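Local coordinates for Pre-mRNA splicing factor PRP8 (Cyanidioschyzon merolae, PDB 6NQI), which probably binds spliceosomal small nuclear RNAs and intronic pre-mRNA during splicing, and is represented here by its RNase H-like domain, at residues T68-R71 / E77-R80; W12-R17 / W60-H65. All blocks are in the same frame, centred on the assembly; numbering follows the deposited sequence.

Contact 1: residues T68-R71 / E77-R80; sequences TMLR and ELPR
The contact lies at the exit of a beta-alpha-beta crossover of the RNase H-like fold, where Leu70 in the last turn of helix 54-71 packs against Leu78 and Pro79 of the loop that leads into strand 81-84. The crossover runs from strand 37-43 through this helix to strand 81-84, which lies beside strand 11-21, and only five residues separate the two segments. No hydrogen bond joins them; the contact is small, with 109 Å² buried over both sides, and is carried by apolar side chains, one of which also rests on a backbone carbonyl.

At the nearest backbone approach, the CA atoms of Leu70 and Leu78 are 6.8 Å apart. Neither leucine sends its CB straight at the other segment, but the branched ends come closer. In Leu70, CG stands anti to the carbonyl carbon (chi1 -72°), and the next torsion splits the two methyls: CD1 turns back along the helix while CD2 reaches the loop. That methyl lies against the CG-CD edge of the proline ring, Leu70 CD2 being 3.8 Å from Pro79 CD and almost as near Pro79 CG. Leu78 and Pro79 both have extended backbones, and the chain runs on into strand 81-84.

Around these three residues, Tyr102 touches both leucine side chains, and strand 11-21 lies against Leu70 and Pro79. Just beyond the proline, backbone hydrogen bonds between Arg80 and Arg10 bring the loop into line with the sheet. Leu78 takes a second route to the helix: its CD2 is 4.5 Å from Leu70 CD2, yet closer to the helix backbone, resting in van der Waals contact 3.8 Å from the carbonyl oxygen, Leu70 O.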
loop_
_atom_site.group_PDB
_atom_site.type_symbol
_atom_site.label_atom_id
_atom_site.label_comp_id
_atom_site.label_asym_id
_atom_site.label_seq_id
_atom_site.Cartn_x
_atom_site.Cartn_y
_atom_site.Cartn_z
ATOM N N THR A 68 12.613 6.419 -4.712
ATOM C CA THR A 68 12.459 7.736 -4.084
ATOM C C THR A 68 12.042 7.611 -2.618
ATOM O O THR A 68 12.565 8.326 -1.746
ATOM C CB THR A 68 11.457 8.587 -4.876
ATOM O OG1 THR A 68 11.925 8.701 -6.218
ATOM C CG2 THR A 68 11.376 9.986 -4.292
ATOM N N MET A 69 11.099 6.709 -2.333
ATOM C CA MET A 69 10.678 6.513 -0.948
ATOM C C MET A 69 11.825 5.980 -0.098
ATOM O O MET A 69 11.951 6.353 1.076
ATOM C CB MET A 69 9.478 5.558 -0.847
ATOM C CG MET A 69 8.180 5.975 -1.537
ATOM S SD MET A 69 7.668 7.688 -1.256
ATOM C CE MET A 69 7.680 7.815 0.524
ATOM N N LEU A 70 12.689 5.136 -0.677
ATOM C CA LEU A 70 13.883 4.707 0.041
ATOM C C LEU A 70 14.756 5.906 0.366
ATOM O O LEU A 70 15.178 6.096 1.515
ATOM C CB LEU A 70 14.670 3.683 -0.783
ATOM C CG LEU A 70 14.049 2.289 -0.907
ATOM C CD1 LEU A 70 14.822 1.436 -1.899
ATOM C CD2 LEU A 70 13.920 1.621 0.433
ATOM N N ARG A 71 15.009 6.745 -0.637
ATOM C CA ARG A 71 15.884 7.899 -0.451
ATOM C C ARG A 71 15.368 8.842 0.621
ATOM O O ARG A 71 16.156 9.571 1.229
ATOM C CB ARG A 71 16.039 8.649 -1.768
ATOM C CG ARG A 71 16.918 7.990 -2.802
ATOM C CD ARG A 71 17.268 9.008 -3.853
ATOM N NE ARG A 71 18.434 8.641 -4.649
ATOM C CZ ARG A 71 18.387 8.372 -5.951
ATOM N NH1 ARG A 71 17.209 8.417 -6.585
ATOM N NH2 ARG A 71 19.516 8.051 -6.605
ATOM N N GLU A 77 15.170 3.503 9.588
ATOM C CA GLU A 77 13.794 3.202 9.218
ATOM C C GLU A 77 13.689 2.578 7.830
ATOM O O GLU A 77 12.593 2.506 7.264
ATOM C CB GLU A 77 12.930 4.454 9.278
ATOM C CG GLU A 77 12.623 5.003 10.651
ATOM C CD GLU A 77 11.754 6.251 10.538
ATOM O OE1 GLU A 77 12.226 7.347 10.917
ATOM O OE2 GLU A 77 10.605 6.132 10.031
ATOM N N LEU A 78 14.805 2.114 7.278
ATOM C CA LEU A 78 14.781 1.456 5.984
ATOM C C LEU A 78 14.139 0.085 6.134
ATOM O O LEU A 78 14.324 -0.573 7.158
ATOM C CB LEU A 78 16.196 1.293 5.452
ATOM C CG LEU A 78 16.925 2.576 5.055
ATOM C CD1 LEU A 78 18.371 2.243 4.710
ATOM C CD2 LEU A 78 16.218 3.296 3.912
ATOM N N PRO A 79 13.381 -0.375 5.155
ATOM C CA PRO A 79 12.778 -1.700 5.281
ATOM C C PRO A 79 13.831 -2.802 5.233
ATOM O O PRO A 79 14.862 -2.684 4.572
ATOM C CB PRO A 79 11.824 -1.770 4.083
ATOM C CG PRO A 79 12.423 -0.880 3.094
ATOM C CD PRO A 79 13.016 0.259 3.878
ATOM N N ARG A 80 13.570 -3.870 5.977
ATOM C CA ARG A 80 14.424 -5.049 5.929
ATOM C C ARG A 80 14.109 -5.946 4.740
ATOM O O ARG A 80 14.869 -6.878 4.470
ATOM C CB ARG A 80 14.337 -5.815 7.257
ATOM C CG ARG A 80 15.085 -5.085 8.366
ATOM C CD ARG A 80 14.715 -5.593 9.734
ATOM N NE ARG A 80 15.872 -6.143 10.462
ATOM C CZ ARG A 80 15.785 -6.777 11.633
ATOM N NH1 ARG A 80 14.598 -6.956 12.213
ATOM N NH2 ARG A 80 16.887 -7.237 12.232
#

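Contact 2: residues W12-R17 / W60-H65; sequences WIVDDR and WKCAEH. With BME (beta-mercaptoethanol), chain C.
Cys62 is covalently modified: its SG forms a mixed disulfide of 2.0 Å with S2 of beta-mercaptoethanol, probably acquired from the crystallisation liquor, and the adduct lies against Val14 and Asp16. With SG anti to the backbone N (chi1 -177°), Cys62 extends from helix 54-71 toward strand 11-21. Val14 CG1 touches both parts of the modified side chain, lying 3.8 Å from Cys62 SG and 3.7 Å from C1 of the adduct.

The hydroxyl at the far end settles on Asp16. It donates to the carboxylate, O1 to Asp16 OD1 2.8 Å, and accepts a weak bond from Asp16 N, so backbone and side chain of one residue hold it. The other carboxylate oxygen, Asp16 OD2, faces Cys62 CB. No hydrogen bond runs directly from strand to helix.

Asp15, between Val14 and Asp16, directs its CB away from the helix. Arg17 grips its carboxylate side-on: NE bonds Asp15 OD1 and NH2 bonds Asp15 OD2, each at 2.8 Å. Arg17 N reaches Asp15 OD1 from the face opposite to that used by NE, making an Asx turn where the chain turns a corner at Arg17. Such packing of a crossover helix on alternate residues of a central strand is characteristic of the RNase H-like fold.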
loop_
_atom_site.group_PDB
_atom_site.type_symbol
_atom_site.label_atom_id
_atom_site.label_comp_id
_atom_site.label_asym_id
_atom_site.label_seq_id
_atom_site.Cartn_x
_atom_site.Cartn_y
_atom_site.Cartn_z
ATOM N N TRP A 12 8.232 -3.679 3.240
ATOM C CA TRP A 12 7.452 -2.789 2.369
ATOM C C TRP A 12 6.720 -3.632 1.338
ATOM O O TRP A 12 7.354 -4.227 0.461
ATOM C CB TRP A 12 8.324 -1.746 1.664
ATOM C CG TRP A 12 8.668 -0.564 2.520
ATOM C CD1 TRP A 12 8.364 -0.403 3.827
ATOM C CD2 TRP A 12 9.383 0.617 2.129
ATOM N NE1 TRP A 12 8.825 0.804 4.285
ATOM C CE2 TRP A 12 9.465 1.447 3.267
ATOM C CE3 TRP A 12 9.936 1.067 0.916
ATOM C CZ2 TRP A 12 10.086 2.686 3.248
ATOM C CZ3 TRP A 12 10.561 2.320 0.890
ATOM C CH2 TRP A 12 10.635 3.107 2.053
ATOM N N ILE A 13 5.395 -3.673 1.431
ATOM C CA ILE A 13 4.568 -4.318 0.422
ATOM C C ILE A 13 4.192 -3.263 -0.633
ATOM O O ILE A 13 3.535 -2.256 -0.322
ATOM C CB ILE A 13 3.311 -4.940 1.048
ATOM C CG1 ILE A 13 3.598 -5.676 2.369
ATOM C CG2 ILE A 13 2.733 -5.942 0.080
ATOM C CD1 ILE A 13 4.419 -6.973 2.281
ATOM N N VAL A 14 4.624 -3.470 -1.874
ATOM C CA VAL A 14 4.395 -2.502 -2.932
ATOM C C VAL A 14 3.420 -3.086 -3.943
ATOM O O VAL A 14 3.628 -4.201 -4.448
ATOM C CB VAL A 14 5.708 -2.085 -3.602
ATOM C CG1 VAL A 14 5.455 -0.801 -4.456
ATOM C CG2 VAL A 14 6.823 -1.935 -2.543
ATOM N N ASP A 15 2.336 -2.354 -4.200
ATOM C CA ASP A 15 1.265 -2.788 -5.096
ATOM C C ASP A 15 0.977 -1.645 -6.062
ATOM O O ASP A 15 0.520 -0.572 -5.646
ATOM C CB ASP A 15 0.018 -3.186 -4.292
ATOM C CG ASP A 15 -1.029 -3.925 -5.120
ATOM O OD1 ASP A 15 -1.014 -3.847 -6.363
ATOM O OD2 ASP A 15 -1.884 -4.619 -4.520
ATOM N N ASP A 16 1.255 -1.860 -7.344
ATOM C CA ASP A 16 1.013 -0.832 -8.344
ATOM C C ASP A 16 -0.078 -1.226 -9.328
ATOM O O ASP A 16 -0.292 -0.525 -10.310
ATOM C CB ASP A 16 2.321 -0.478 -9.069
ATOM C CG ASP A 16 2.813 -1.584 -9.986
ATOM O OD1 ASP A 16 2.346 -2.741 -9.856
ATOM O OD2 ASP A 16 3.703 -1.291 -10.821
ATOM N N ARG A 17 -0.816 -2.293 -9.042
ATOM C CA ARG A 17 -1.836 -2.813 -9.942
ATOM C C ARG A 17 -2.960 -1.814 -10.251
ATOM O O ARG A 17 -3.800 -2.097 -11.118
ATOM C CB ARG A 17 -2.407 -4.093 -9.349
ATOM C CG ARG A 17 -1.438 -5.223 -9.414
ATOM C CD ARG A 17 -1.978 -6.457 -8.753
ATOM N NE ARG A 17 -1.938 -6.372 -7.296
ATOM C CZ ARG A 17 -2.219 -7.408 -6.507
ATOM N NH1 ARG A 17 -2.546 -8.572 -7.066
ATOM N NH2 ARG A 17 -2.157 -7.293 -5.179
ATOM N N TRP A 60 8.420 0.800 -14.592
ATOM C CA TRP A 60 9.549 1.679 -14.333
ATOM C C TRP A 60 9.175 2.821 -13.401
ATOM O O TRP A 60 9.980 3.202 -12.541
ATOM C CB TRP A 60 10.123 2.199 -15.643
ATOM C CG TRP A 60 11.000 1.184 -16.296
ATOM C CD1 TRP A 60 10.722 0.437 -17.406
ATOM C CD2 TRP A 60 12.273 0.746 -15.831
ATOM N NE1 TRP A 60 11.766 -0.413 -17.686
ATOM C CE2 TRP A 60 12.729 -0.245 -16.727
ATOM C CE3 TRP A 60 13.080 1.102 -14.745
ATOM C CZ2 TRP A 60 13.959 -0.877 -16.574
ATOM C CZ3 TRP A 60 14.294 0.485 -14.599
ATOM C CH2 TRP A 60 14.728 -0.500 -15.507
ATOM N N LYS A 61 7.967 3.387 -13.544
ATOM C CA LYS A 61 7.532 4.403 -12.582
ATOM C C LYS A 61 7.409 3.825 -11.176
ATOM O O LYS A 61 7.749 4.493 -10.193
ATOM C CB LYS A 61 6.214 5.068 -13.003
ATOM C CG LYS A 61 6.371 6.160 -14.072
ATOM C CD LYS A 61 5.392 7.317 -13.854
ATOM C CE LYS A 61 5.988 8.482 -13.049
ATOM N NZ LYS A 61 7.132 9.115 -13.770
ATOM N N CYS A 62 6.952 2.580 -11.048
ATOM C CA CYS A 62 6.897 1.990 -9.721
ATOM C C CYS A 62 8.297 1.803 -9.136
ATOM O O CYS A 62 8.536 2.110 -7.956
ATOM C CB CYS A 62 6.157 0.661 -9.764
ATOM S SG CYS A 62 6.019 -0.031 -8.087
ATOM N N ALA A 63 9.232 1.291 -9.947
ATOM C CA ALA A 63 10.613 1.130 -9.487
ATOM C C ALA A 63 11.209 2.466 -9.052
ATOM O O ALA A 63 11.864 2.568 -8.002
ATOM C CB ALA A 63 11.450 0.500 -10.597
ATOM N N GLU A 64 11.005 3.510 -9.864
ATOM C CA GLU A 64 11.542 4.820 -9.524
ATOM C C GLU A 64 10.889 5.373 -8.253
ATOM O O GLU A 64 11.562 5.999 -7.419
ATOM C CB GLU A 64 11.367 5.753 -10.723
ATOM C CG GLU A 64 12.249 6.978 -10.673
ATOM C CD GLU A 64 11.694 8.099 -9.814
ATOM O OE1 GLU A 64 10.461 8.100 -9.525
ATOM O OE2 GLU A 64 12.499 9.001 -9.451
ATOM N N HIS A 65 9.595 5.103 -8.059
ATOM C CA HIS A 65 8.911 5.570 -6.854
ATOM C C HIS A 65 9.468 4.901 -5.604
ATOM O O HIS A 65 9.768 5.580 -4.613
ATOM C CB HIS A 65 7.396 5.332 -6.978
ATOM C CG HIS A 65 6.634 5.561 -5.704
ATOM N ND1 HIS A 65 5.880 4.571 -5.098
ATOM C CD2 HIS A 65 6.540 6.650 -4.900
ATOM C CE1 HIS A 65 5.335 5.050 -3.991
ATOM N NE2 HIS A 65 5.730 6.305 -3.842
HETATM C C1 BME C . 4.575 -2.922 -7.313
HETATM C C2 BME C . 5.827 -3.134 -8.140
HETATM O O1 BME C . 3.684 -3.914 -7.756
HETATM S S2 BME C . 7.021 -1.776 -8.057
#

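In the fold
From the N terminus the chain first lays down strand 11-21, then strands 24-32 and 37-43, before entering helix 54-71. Contact 2 closes this 42-residue excursion by setting the middle of the helix on the first strand. Contact 1 follows in series, neither enclosing the other nor crossing it: a five-residue turn brings the chain back onto the helix end before strand 81-84 joins the sheet beside strand 11-21. The helix is common to both, and their centres lie about 13 Å apart. Trp12 bridges them, its ring packing on Leu70 and Pro79, so the helix, its exit loop and the first strand meet on one face of the sheet.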